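PDB 5NLC: PipY from Synechococcus elongatus, which binds pyridoxal 5'-phosphate, the active form of vitamin B6, and is probably involved in keeping its cellular level in balance. Local coordinates for residues 152-156 and 167-171. Residues are numbered along the deposited sequence; the frame is centred on the assembly and turned at random.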
loop_
_atom_site.group_PDB
_atom_site.type_symbol
_atom_site.label_atom_id
_atom_site.label_comp_id
_atom_site.label_asym_id
_atom_site.label_seq_id
_atom_site.Cartn_x
_atom_site.Cartn_y
_atom_site.Cartn_z
ATOM N N MET A 152 2.546 6.162 -1.761
ATOM C CA MET A 152 3.417 5.120 -1.275
ATOM C C MET A 152 4.879 5.527 -1.563
ATOM O O MET A 152 5.209 5.890 -2.644
ATOM C CB MET A 152 3.128 3.774 -1.917
ATOM C CG MET A 152 3.985 2.617 -1.379
ATOM S SD MET A 152 3.791 1.054 -2.221
ATOM C CE MET A 152 4.085 -0.056 -0.861
ATOM N N VAL A 153 5.744 5.443 -0.547
ATOM C CA VAL A 153 7.167 5.679 -0.727
ATOM C C VAL A 153 7.975 4.518 -0.161
ATOM O O VAL A 153 7.712 4.104 0.979
ATOM C CB VAL A 153 7.498 6.997 -0.020
ATOM C CG1 VAL A 153 8.940 7.190 0.119
ATOM C CG2 VAL A 153 6.937 8.136 -0.848
ATOM N N ILE A 154 8.892 3.954 -0.961
ATOM C CA ILE A 154 9.700 2.828 -0.546
ATOM C C ILE A 154 11.147 3.292 -0.641
ATOM O O ILE A 154 11.586 3.772 -1.698
ATOM C CB ILE A 154 9.515 1.599 -1.460
ATOM C CG1 ILE A 154 8.006 1.272 -1.617
ATOM C CG2 ILE A 154 10.428 0.486 -0.991
ATOM C CD1 ILE A 154 7.750 0.086 -2.517
ATOM N N ALA A 155 11.883 3.156 0.449
ATOM C CA ALA A 155 13.289 3.573 0.436
ATOM C C ALA A 155 14.095 2.609 -0.419
ATOM O O ALA A 155 13.807 1.390 -0.397
ATOM C CB ALA A 155 13.824 3.591 1.856
ATOM N N PRO A 156 15.056 3.112 -1.238
ATOM C CA PRO A 156 15.973 2.266 -1.950
ATOM C C PRO A 156 16.682 1.328 -1.007
ATOM O O PRO A 156 16.912 1.695 0.162
ATOM C CB PRO A 156 16.973 3.262 -2.545
ATOM C CG PRO A 156 16.138 4.483 -2.808
ATOM C CD PRO A 156 15.189 4.521 -1.645
ATOM N N LEU A 167 13.650 10.949 3.887
ATOM C CA LEU A 167 12.759 10.541 2.801
ATOM C C LEU A 167 11.307 10.504 3.214
ATOM O O LEU A 167 10.476 11.012 2.435
ATOM C CB LEU A 167 13.185 9.184 2.174
ATOM C CG LEU A 167 12.243 8.578 1.122
ATOM C CD1 LEU A 167 12.259 9.306 -0.214
ATOM C CD2 LEU A 167 12.633 7.140 0.922
ATOM N N PHE A 168 11.026 9.900 4.397
ATOM C CA PHE A 168 9.690 9.773 4.885
ATOM C C PHE A 168 9.096 11.136 5.237
ATOM O O PHE A 168 7.903 11.386 4.984
ATOM C CB PHE A 168 9.598 8.797 6.031
ATOM C CG PHE A 168 9.891 7.340 5.650
ATOM C CD1 PHE A 168 9.665 6.824 4.373
ATOM C CD2 PHE A 168 10.328 6.487 6.657
ATOM C CE1 PHE A 168 9.903 5.460 4.120
ATOM C CE2 PHE A 168 10.563 5.167 6.429
ATOM C CZ PHE A 168 10.355 4.649 5.135
ATOM N N ALA A 169 9.951 12.041 5.706
ATOM C CA ALA A 169 9.512 13.424 5.976
ATOM C C ALA A 169 9.163 14.169 4.690
ATOM O O ALA A 169 8.159 14.898 4.604
ATOM C CB ALA A 169 10.603 14.143 6.774
ATOM N N GLN A 170 9.999 13.964 3.690
ATOM C CA GLN A 170 9.789 14.552 2.371
ATOM C C GLN A 170 8.531 14.045 1.773
ATOM O O GLN A 170 7.835 14.836 1.158
ATOM C CB GLN A 170 10.956 14.305 1.461
ATOM C CG GLN A 170 10.920 15.004 0.102
ATOM C CD GLN A 170 11.987 14.481 -0.847
ATOM O OE1 GLN A 170 12.687 13.455 -0.563
ATOM N NE2 GLN A 170 12.096 15.125 -1.994
ATOM N N ALA A 171 8.231 12.758 1.912
ATOM C CA ALA A 171 6.943 12.215 1.472
ATOM C C ALA A 171 5.771 12.873 2.135
ATOM O O ALA A 171 4.860 13.283 1.463
ATOM C CB ALA A 171 6.890 10.730 1.704
#
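In the modified TIM barrel of this fold type III PLP-binding protein, the chain leaving strand 147-152 packs against helix 161-181, the helix that follows it in the beta/alpha succession, and Val153 and Leu167 meet there tip to tip. The side chains that meet are all apolar. Val153 divides its two methyls between residues one turn apart: CG1, anti to the backbone N (chi1 167°), lies 3.7 Å from Leu167 CG, while CG2 comes to 3.6 Å from Ala171 CB. Leu167 and Ala171 are joined by the backbone hydrogen bond from Ala171 N to Leu167 O, and both turn their CB toward the loop. Leu167 also extends its own CG anti to the backbone N (chi1 174°), which carries CD2 across to the backbone of the loop, 3.7 Å from Ala155 CA and 3.9 Å from Ala155 CB. An alanine in place of Leu167 would probably open a gap beside Val153 CG1 and take away the methyl that packs on Ala155. Ile154 turns its CB away from the helix, and its side chain touches Arg210, a residue that binds pyridoxal 5'-phosphate when the cofactor is present; the loop thus meets the helix through Val153 and lies close to the cofactor site through Ile154. Phe168, whose ring also touches Leu200 and Ala201 of helix 198-203, reaches back to Val153, with its CD1 4.3 Å from Val153 CG1 and its CE1 4.1 Å from Val153 O.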